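Local coordinates for protein superoxide dismutase [Mn], mitochondrial (Saccharomyces cerevisiae, PDB 3RN4) that destroys superoxide radicals in mitochondria by converting them to hydrogen peroxide and oxygen, using one manganese ion per subunit (replaced by iron in this structure), at residues A[86-91]-A[141-146]; A[171-176]-A[201-206]; A[145-150]-A[167-172]. All blocks are in the same frame, centred on the assembly; numbering follows the deposited sequence.

How the interactions relate
Helix 66-94 comes first in the chain. Interaction 1 sets its end against strand 140-147 and so closes a long loop that joins the alpha-hairpin part to the C-terminal part. Interaction 3 opens where interaction 1 ends, since both contain V145 and K146. It pairs 145-150 with 167-172 across a short excursion that includes strand 153-160. Interaction 2 then starts on P171 and L172, shared with interaction 3, and packs 171-176 on the start of helix 203-212. The three contacts therefore follow one another, overlapping at their ends, and none nests inside another. All reach the same sheet, and interaction 3 pairs its strands 140-147 and 169-176. Interactions 1 and 2 each bring one iron ligand, H89 and D176.

Interaction 1: residues A[86-91]-A[141-146]; sequences FTNHCL and WAFIVK. With FE (Fe (III) ion), chain B.
N88 and H89 meet W141 and F143 in a buried, mainly aromatic helix-on-strand contact near the middle of the chain. The axes of segments 86-91 and 141-146 make an angle of 58° and come no nearer than 11.3 Å. Large side chains fill that distance. W141 and N88 carry the largest shares. N88 CB sits over one face of the six-membered ring of W141, 3.7 Å from the centroid, as a CH-pi contact. The edge of the same indole points at the face of the H89 imidazole. This is a T-shaped pair, with planes at 84° and W141 CZ2 3.7 Å from H89 CE1. The W141 side chain leans beside its own backbone N (chi1 -69°), and this turn carries the indole from the strand to the helix. The N88 amide touches both strand aromatics. Its OD1 is 3.3 Å from CZ at the edge of the F143 ring. Its ND2 comes near W141 NE1, but both are donors and they do not bond. Each has its own acceptor: D163 O takes N88 ND2, and Q162 OE1 takes W141 NE1. T164 OG1 bonds N88 OD1. The buried amide is thus held at both ends. Further along the helix, L91 CD1 approaches F143 CE1 at 4.3 Å. H89 NE2 binds the iron at 2.1 Å, while H89 ND1 is hydrogen-bonded to G85 O one helical turn earlier. That bond and the W141 edge together limit how the imidazole can turn. H34, D176, H180 and a water complete the five ligands. The arrangement is that of the iron/manganese superoxide dismutase active site, where a histidine from the alpha-hairpin domain meets the metal against an aromatic wall from the C-terminal domain.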
loop_
_atom_site.group_PDB
_atom_site.type_symbol
_atom_site.label_atom_id
_atom_site.label_comp_id
_atom_site.label_asym_id
_atom_site.label_seq_id
_atom_site.Cartn_x
_atom_site.Cartn_y
_atom_site.Cartn_z
ATOM N N PHE A 86 18.305 -3.217 7.160
ATOM C CA PHE A 86 19.401 -3.214 8.107
ATOM C C PHE A 86 18.889 -3.684 9.476
ATOM O O PHE A 86 19.413 -4.615 10.080
ATOM C CB PHE A 86 19.998 -1.796 8.205
ATOM C CG PHE A 86 20.914 -1.620 9.393
ATOM C CD1 PHE A 86 22.105 -2.337 9.473
ATOM C CD2 PHE A 86 20.561 -0.777 10.434
ATOM C CE1 PHE A 86 22.947 -2.209 10.567
ATOM C CE2 PHE A 86 21.400 -0.631 11.534
ATOM C CZ PHE A 86 22.590 -1.352 11.599
ATOM N N THR A 87 17.832 -3.057 9.948
ATOM C CA THR A 87 17.397 -3.324 11.311
ATOM C C THR A 87 16.765 -4.713 11.429
ATOM O O THR A 87 16.994 -5.412 12.401
ATOM C CB THR A 87 16.490 -2.210 11.830
ATOM O OG1 THR A 87 15.312 -2.148 11.040
ATOM C CG2 THR A 87 17.184 -0.880 11.695
ATOM N N ASN A 88 15.984 -5.131 10.428
ATOM C CA ASN A 88 15.326 -6.429 10.511
ATOM C C ASN A 88 16.313 -7.564 10.574
ATOM O O ASN A 88 16.139 -8.504 11.341
ATOM C CB ASN A 88 14.356 -6.645 9.321
ATOM C CG ASN A 88 13.078 -5.862 9.468
ATOM O OD1 ASN A 88 12.725 -5.412 10.574
ATOM N ND2 ASN A 88 12.356 -5.682 8.343
ATOM N N HIS A 89 17.365 -7.505 9.756
ATOM C CA HIS A 89 18.306 -8.621 9.784
ATOM C C HIS A 89 19.140 -8.603 11.076
ATOM O O HIS A 89 19.554 -9.648 11.575
ATOM C CB HIS A 89 19.178 -8.629 8.529
ATOM C CG HIS A 89 18.401 -8.960 7.287
ATOM N ND1 HIS A 89 17.722 -8.008 6.570
ATOM C CD2 HIS A 89 18.185 -10.139 6.657
ATOM C CE1 HIS A 89 17.101 -8.583 5.550
ATOM N NE2 HIS A 89 17.368 -9.879 5.580
ATOM N N CYS A 90 19.388 -7.418 11.608
ATOM C CA CYS A 90 20.062 -7.355 12.929
ATOM C C CYS A 90 19.223 -8.045 13.986
ATOM O O CYS A 90 19.738 -8.828 14.793
ATOM C CB CYS A 90 20.321 -5.925 13.357
ATOM S SG CYS A 90 21.722 -5.142 12.529
ATOM N N LEU A 91 17.922 -7.767 13.986
ATOM C CA LEU A 91 17.016 -8.465 14.910
ATOM C C LEU A 91 17.076 -9.963 14.677
ATOM O O LEU A 91 17.178 -10.762 15.620
ATOM C CB LEU A 91 15.559 -7.972 14.750
ATOM C CG LEU A 91 15.244 -6.572 15.263
ATOM C CD1 LEU A 91 13.900 -6.049 14.735
ATOM C CD2 LEU A 91 15.281 -6.575 16.814
ATOM N N TRP A 141 7.995 -10.351 6.528
ATOM C CA TRP A 141 8.452 -10.783 7.863
ATOM C C TRP A 141 7.238 -11.121 8.718
ATOM O O TRP A 141 6.144 -10.598 8.493
ATOM C CB TRP A 141 9.202 -9.639 8.563
ATOM C CG TRP A 141 10.495 -9.327 7.932
ATOM C CD1 TRP A 141 10.696 -8.561 6.809
ATOM C CD2 TRP A 141 11.793 -9.802 8.338
ATOM N NE1 TRP A 141 12.051 -8.546 6.494
ATOM C CE2 TRP A 141 12.735 -9.276 7.426
ATOM C CE3 TRP A 141 12.255 -10.593 9.403
ATOM C CZ2 TRP A 141 14.107 -9.544 7.523
ATOM C CZ3 TRP A 141 13.613 -10.857 9.497
ATOM C CH2 TRP A 141 14.527 -10.333 8.552
ATOM N N ALA A 142 7.414 -12.013 9.693
ATOM C CA ALA A 142 6.463 -12.008 10.826
ATOM C C ALA A 142 7.245 -11.632 12.080
ATOM O O ALA A 142 8.414 -12.022 12.242
ATOM C CB ALA A 142 5.778 -13.339 11.012
ATOM N N PHE A 143 6.602 -10.870 12.946
ATOM C CA PHE A 143 7.211 -10.493 14.218
ATOM C C PHE A 143 6.292 -10.856 15.357
ATOM O O PHE A 143 5.112 -10.513 15.352
ATOM C CB PHE A 143 7.412 -9.008 14.305
ATOM C CG PHE A 143 8.352 -8.424 13.275
ATOM C CD1 PHE A 143 9.716 -8.287 13.553
ATOM C CD2 PHE A 143 7.849 -7.944 12.063
ATOM C CE1 PHE A 143 10.590 -7.698 12.603
ATOM C CE2 PHE A 143 8.699 -7.354 11.127
ATOM C CZ PHE A 143 10.081 -7.252 11.396
ATOM N N ILE A 144 6.842 -11.539 16.349
ATOM C CA ILE A 144 6.160 -11.649 17.625
ATOM C C ILE A 144 6.503 -10.367 18.387
ATOM O O ILE A 144 7.680 -10.026 18.552
ATOM C CB ILE A 144 6.613 -12.903 18.404
ATOM C CG1 ILE A 144 6.362 -14.172 17.581
ATOM C CG2 ILE A 144 5.910 -12.941 19.780
ATOM C CD1 ILE A 144 6.826 -15.487 18.271
ATOM N N VAL A 145 5.481 -9.636 18.831
ATOM C CA VAL A 145 5.686 -8.341 19.433
ATOM C C VAL A 145 5.070 -8.210 20.828
ATOM O O VAL A 145 4.155 -8.960 21.199
ATOM C CB VAL A 145 5.097 -7.211 18.562
ATOM C CG1 VAL A 145 5.800 -7.190 17.169
ATOM C CG2 VAL A 145 3.550 -7.390 18.442
ATOM N N LYS A 146 5.584 -7.227 21.565
ATOM C CA LYS A 146 4.951 -6.765 22.807
ATOM C C LYS A 146 4.395 -5.376 22.532
ATOM O O LYS A 146 5.127 -4.463 22.153
ATOM C CB LYS A 146 5.971 -6.689 23.937
ATOM C CG LYS A 146 5.341 -6.257 25.289
ATOM C CD LYS A 146 6.448 -6.059 26.354
ATOM C CE LYS A 146 5.876 -5.975 27.781
ATOM N NZ LYS A 146 7.013 -5.843 28.792
HETATM FE FE FE B . 16.422 -11.504 4.542
HETATM O O HOH W 1 14.778 -10.233 4.068
#

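Interaction 2: residues A[171-176]-A[201-206]; sequences PLVAID and VNWKEA. With FE (Fe (III) ion), chain B.
V173, A206 and L172 have the most surface buried where the strand meets the start of helix 203-212. The side-chain contacts here are apolar. V173 points toward the helix segment, and its two methyls have different tasks. CG2, beside the backbone N, touches A206 CB at 3.7 Å. The same methyl stands over one face of the W203 six-membered ring, 4.2 Å from the centroid and 28° off the normal, as a CH-pi contact. CG1, anti to the backbone N (chi1 174°), turns to V201 CG1 at 4.3 Å. V201 also meets I175, two residues on from V173: its CG2 lies 4.1 Å from I175 CD1.

A206 comes close to the backbone as well as to V173. Its CB is 3.5 Å from L172 O, and its CA-H makes a contact with the same oxygen. R209, further along the helix, gives L172 O a hydrogen bond. The CB atoms of L172 and A206 are 4.4 Å apart.

A classic beta bulge lies at this place in strand 169-176, with L172 and V173 both opposite I144 of strand 140-147. The chain turns a corner at L172. The helix packs against this bend, within the C-terminal domain of the iron/manganese superoxide dismutase fold.

N202 is the N-cap of the helix. Its OD1 accepts from E205 N at 3.1 Å, with the donor well above the carbonyl plane. E205 itself forms salt bridges with R208 and R209.

At the far end of the strand, D176 OD1 binds the iron at 1.9 Å, beside H34, H89 and H180. D176 OD2 accepts a hydrogen bond from W178 N and a weak one from the metal-bound water.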
loop_
_atom_site.group_PDB
_atom_site.type_symbol
_atom_site.label_atom_id
_atom_site.label_comp_id
_atom_site.label_asym_id
_atom_site.label_seq_id
_atom_site.Cartn_x
_atom_site.Cartn_y
_atom_site.Cartn_z
ATOM N N PRO A 171 9.688 -5.428 18.945
ATOM C CA PRO A 171 9.873 -6.758 18.355
ATOM C C PRO A 171 10.560 -7.736 19.317
ATOM O O PRO A 171 11.589 -7.393 19.889
ATOM C CB PRO A 171 10.788 -6.494 17.149
ATOM C CG PRO A 171 11.507 -5.224 17.470
ATOM C CD PRO A 171 10.573 -4.402 18.367
ATOM N N LEU A 172 9.997 -8.924 19.478
ATOM C CA LEU A 172 10.579 -9.960 20.349
ATOM C C LEU A 172 11.236 -11.045 19.535
ATOM O O LEU A 172 12.347 -11.455 19.857
ATOM C CB LEU A 172 9.526 -10.596 21.235
ATOM C CG LEU A 172 8.633 -9.598 21.957
ATOM C CD1 LEU A 172 7.572 -10.387 22.750
ATOM C CD2 LEU A 172 9.431 -8.614 22.877
ATOM N N VAL A 173 10.541 -11.546 18.517
ATOM C CA VAL A 173 11.147 -12.516 17.591
ATOM C C VAL A 173 10.842 -12.059 16.181
ATOM O O VAL A 173 9.660 -11.824 15.865
ATOM C CB VAL A 173 10.555 -13.920 17.746
ATOM C CG1 VAL A 173 11.109 -14.853 16.651
ATOM C CG2 VAL A 173 10.865 -14.504 19.159
ATOM N N ALA A 174 11.878 -11.920 15.352
ATOM C CA ALA A 174 11.675 -11.628 13.915
ATOM C C ALA A 174 11.945 -12.880 13.094
ATOM O O ALA A 174 12.933 -13.586 13.336
ATOM C CB ALA A 174 12.619 -10.461 13.453
ATOM N N ILE A 175 11.063 -13.191 12.131
ATOM C CA ILE A 175 11.284 -14.338 11.257
ATOM C C ILE A 175 11.188 -13.869 9.814
ATOM O O ILE A 175 10.162 -13.315 9.405
ATOM C CB ILE A 175 10.256 -15.475 11.463
ATOM C CG1 ILE A 175 10.199 -15.942 12.939
ATOM C CG2 ILE A 175 10.567 -16.641 10.519
ATOM C CD1 ILE A 175 11.457 -16.619 13.409
ATOM N N ASP A 176 12.263 -14.096 9.049
ATOM C CA ASP A 176 12.365 -13.619 7.665
ATOM C C ASP A 176 11.593 -14.559 6.751
ATOM O O ASP A 176 11.840 -15.755 6.746
ATOM C CB ASP A 176 13.865 -13.573 7.282
ATOM C CG ASP A 176 14.140 -12.813 6.018
ATOM O OD1 ASP A 176 15.353 -12.632 5.717
ATOM O OD2 ASP A 176 13.180 -12.385 5.337
ATOM N N VAL A 201 15.453 -20.856 17.286
ATOM C CA VAL A 201 15.079 -19.520 17.718
ATOM C C VAL A 201 15.632 -19.248 19.122
ATOM O O VAL A 201 15.612 -20.135 19.973
ATOM C CB VAL A 201 13.551 -19.325 17.629
ATOM C CG1 VAL A 201 13.098 -18.176 18.519
ATOM C CG2 VAL A 201 13.170 -19.109 16.127
ATOM N N ASN A 202 16.164 -18.056 19.331
ATOM C CA ASN A 202 16.787 -17.740 20.609
ATOM C C ASN A 202 15.762 -17.077 21.512
ATOM O O ASN A 202 15.642 -15.863 21.516
ATOM C CB ASN A 202 17.973 -16.812 20.441
ATOM C CG ASN A 202 18.703 -16.598 21.753
ATOM O OD1 ASN A 202 18.176 -16.965 22.809
ATOM N ND2 ASN A 202 19.894 -16.001 21.699
ATOM N N TRP A 203 15.023 -17.888 22.247
ATOM C CA TRP A 203 13.964 -17.367 23.113
ATOM C C TRP A 203 14.510 -16.668 24.361
ATOM O O TRP A 203 13.821 -15.881 25.005
ATOM C CB TRP A 203 13.007 -18.484 23.513
ATOM C CG TRP A 203 12.100 -18.976 22.434
ATOM C CD1 TRP A 203 12.188 -20.151 21.753
ATOM C CD2 TRP A 203 10.903 -18.327 21.966
ATOM N NE1 TRP A 203 11.136 -20.262 20.870
ATOM C CE2 TRP A 203 10.339 -19.152 20.982
ATOM C CE3 TRP A 203 10.267 -17.120 22.286
ATOM C CZ2 TRP A 203 9.150 -18.814 20.306
ATOM C CZ3 TRP A 203 9.100 -16.778 21.612
ATOM C CH2 TRP A 203 8.555 -17.624 20.637
ATOM N N LYS A 204 15.766 -16.931 24.692
ATOM C CA LYS A 204 16.399 -16.162 25.745
ATOM C C LYS A 204 16.489 -14.692 25.354
ATOM O O LYS A 204 16.196 -13.783 26.153
ATOM C CB LYS A 204 17.765 -16.778 26.066
ATOM C CG LYS A 204 17.618 -18.247 26.445
ATOM C CD LYS A 204 18.900 -19.066 26.208
ATOM C CE LYS A 204 19.913 -18.889 27.335
ATOM N NZ LYS A 204 20.277 -17.448 27.587
ATOM N N GLU A 205 16.846 -14.437 24.098
ATOM C CA GLU A 205 16.902 -13.090 23.614
ATOM C C GLU A 205 15.499 -12.478 23.544
ATOM O O GLU A 205 15.319 -11.294 23.828
ATOM C CB GLU A 205 17.593 -13.041 22.238
ATOM C CG GLU A 205 17.464 -11.679 21.512
ATOM C CD GLU A 205 18.186 -10.530 22.196
ATOM O OE1 GLU A 205 18.989 -10.769 23.129
ATOM O OE2 GLU A 205 17.963 -9.373 21.808
ATOM N N ALA A 206 14.512 -13.275 23.153
ATOM C CA ALA A 206 13.142 -12.741 23.074
ATOM C C ALA A 206 12.671 -12.332 24.476
ATOM O O ALA A 206 11.982 -11.322 24.666
ATOM C CB ALA A 206 12.229 -13.779 22.516
HETATM FE FE FE B . 16.422 -11.504 4.542
HETATM O O HOH W 1 14.778 -10.233 4.068
#

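Interaction 3: residues A[145-150]-A[167-172]; sequences VKNLSN and GPLVPL
N147 OD1 is gripped twice, by S149 OG at 2.8 Å and by S149 N at 2.9 Å. The bond to S149 N makes an Asx turn, with that donor lifted above the carbonyl plane. N147 also starts a type I beta turn that runs to N150. The two bonds restrict the rotation of the amide; its ND2 makes a weak hydrogen bond to D155 of a neighbouring subunit. L128 and Q118 of the same neighbouring subunit meet S149 and N150 O. One methyl of the facing strand, L169 CD2, packs against the amide, 3.6 Å from N147 CG. The amide's CG is anti to the backbone N (chi1 -176°), which brings it across the L169 side chain.

Behind the turn the two strands run antiparallel, with their short axes at 155°. K146 and V170 form the hydrogen-bonded pair. The bond from V170 N to K146 O is nearly straight, at 174°. The return bond from K146 N to V170 O is 3.0 Å long. L148 N to P168 O, at 2.9 Å, continues the pairing into the turn. V145 with P171 and N147 with L169 are non-hydrogen-bonded pairs. V145, N147, L169 and P171 share one face of the sheet, where V145 CG2 meets L169 CD2. V170 lies on the other face with K146, and its CG2 touches L148 CD1 at 3.6 Å. L172 also reaches back to this strand, with CD2 4.1 Å from K146 CB. The K146 chain is extended, and its NZ bonds F210 O and makes a cation-pi contact with the F210 ring.

Strand 140-147 is the middle one of the three-stranded antiparallel sheet. Strand 153-160 flanks it across from strand 169-176, and V145 touches D155 and V157 of its own chain there. Helix 203-212 brings F210 to K146.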
loop_
_atom_site.group_PDB
_atom_site.type_symbol
_atom_site.label_atom_id
_atom_site.label_comp_id
_atom_site.label_asym_id
_atom_site.label_seq_id
_atom_site.Cartn_x
_atom_site.Cartn_y
_atom_site.Cartn_z
ATOM N N VAL A 145 5.481 -9.636 18.831
ATOM C CA VAL A 145 5.686 -8.341 19.433
ATOM C C VAL A 145 5.070 -8.210 20.828
ATOM O O VAL A 145 4.155 -8.960 21.199
ATOM C CB VAL A 145 5.097 -7.211 18.562
ATOM C CG1 VAL A 145 5.800 -7.190 17.169
ATOM C CG2 VAL A 145 3.550 -7.390 18.442
ATOM N N LYS A 146 5.584 -7.227 21.565
ATOM C CA LYS A 146 4.951 -6.765 22.807
ATOM C C LYS A 146 4.395 -5.376 22.532
ATOM O O LYS A 146 5.127 -4.463 22.153
ATOM C CB LYS A 146 5.971 -6.689 23.937
ATOM C CG LYS A 146 5.341 -6.257 25.289
ATOM C CD LYS A 146 6.448 -6.059 26.354
ATOM C CE LYS A 146 5.876 -5.975 27.781
ATOM N NZ LYS A 146 7.013 -5.843 28.792
ATOM N N ASN A 147 3.087 -5.217 22.680
ATOM C CA ASN A 147 2.457 -3.932 22.435
ATOM C C ASN A 147 2.380 -3.080 23.703
ATOM O O ASN A 147 1.626 -3.387 24.636
ATOM C CB ASN A 147 1.060 -4.160 21.854
ATOM C CG ASN A 147 0.377 -2.877 21.474
ATOM O OD1 ASN A 147 0.838 -1.786 21.805
ATOM N ND2 ASN A 147 -0.757 -3.002 20.792
ATOM N N LEU A 148 3.179 -2.018 23.738
ATOM C CA LEU A 148 3.293 -1.180 24.935
ATOM C C LEU A 148 2.092 -0.283 25.182
ATOM O O LEU A 148 1.979 0.306 26.260
ATOM C CB LEU A 148 4.536 -0.303 24.846
ATOM C CG LEU A 148 5.847 -1.067 24.779
ATOM C CD1 LEU A 148 7.010 -0.093 24.651
ATOM C CD2 LEU A 148 5.985 -1.963 26.000
ATOM N N SER A 149 1.202 -0.171 24.211
ATOM C CA SER A 149 0.082 0.738 24.340
ATOM C C SER A 149 -1.209 0.072 24.834
ATOM O O SER A 149 -2.161 0.770 25.194
ATOM C CB SER A 149 -0.185 1.442 23.016
ATOM O OG SER A 149 -0.697 0.513 22.073
ATOM N N ASN A 150 -1.256 -1.254 24.868
ATOM C CA ASN A 150 -2.470 -1.935 25.332
ATOM C C ASN A 150 -2.226 -2.790 26.562
ATOM O O ASN A 150 -2.931 -3.775 26.785
ATOM C CB ASN A 150 -3.123 -2.775 24.219
ATOM C CG ASN A 150 -2.324 -4.029 23.873
ATOM O OD1 ASN A 150 -1.192 -4.209 24.320
ATOM N ND2 ASN A 150 -2.905 -4.886 23.062
ATOM N N GLY A 167 7.835 2.228 17.149
ATOM C CA GLY A 167 7.034 2.869 18.203
ATOM C C GLY A 167 6.646 1.876 19.283
ATOM O O GLY A 167 7.527 1.201 19.843
ATOM N N PRO A 168 5.336 1.756 19.565
ATOM C CA PRO A 168 4.833 0.965 20.696
ATOM C C PRO A 168 4.878 -0.541 20.471
ATOM O O PRO A 168 4.757 -1.304 21.420
ATOM C CB PRO A 168 3.392 1.437 20.833
ATOM C CG PRO A 168 3.002 1.760 19.399
ATOM C CD PRO A 168 4.242 2.234 18.708
ATOM N N LEU A 169 5.085 -0.987 19.242
ATOM C CA LEU A 169 5.251 -2.411 19.041
ATOM C C LEU A 169 6.730 -2.766 19.201
ATOM O O LEU A 169 7.548 -2.377 18.368
ATOM C CB LEU A 169 4.736 -2.832 17.651
ATOM C CG LEU A 169 3.230 -2.627 17.423
ATOM C CD1 LEU A 169 2.802 -3.144 16.057
ATOM C CD2 LEU A 169 2.429 -3.343 18.511
ATOM N N VAL A 170 7.065 -3.528 20.243
ATOM C CA VAL A 170 8.447 -3.973 20.464
ATOM C C VAL A 170 8.698 -5.335 19.843
ATOM O O VAL A 170 8.018 -6.309 20.156
ATOM C CB VAL A 170 8.784 -4.045 21.958
ATOM C CG1 VAL A 170 10.243 -4.515 22.171
ATOM C CG2 VAL A 170 8.508 -2.675 22.636
ATOM N N PRO A 171 9.688 -5.428 18.945
ATOM C CA PRO A 171 9.873 -6.758 18.355
ATOM C C PRO A 171 10.560 -7.736 19.317
ATOM O O PRO A 171 11.589 -7.393 19.889
ATOM C CB PRO A 171 10.788 -6.494 17.149
ATOM C CG PRO A 171 11.507 -5.224 17.470
ATOM C CD PRO A 171 10.573 -4.402 18.367
ATOM N N LEU A 172 9.997 -8.924 19.478
ATOM C CA LEU A 172 10.579 -9.960 20.349
ATOM C C LEU A 172 11.236 -11.045 19.535
ATOM O O LEU A 172 12.347 -11.455 19.857
ATOM C CB LEU A 172 9.526 -10.596 21.235
ATOM C CG LEU A 172 8.633 -9.598 21.957
ATOM C CD1 LEU A 172 7.572 -10.387 22.750
ATOM C CD2 LEU A 172 9.431 -8.614 22.877
#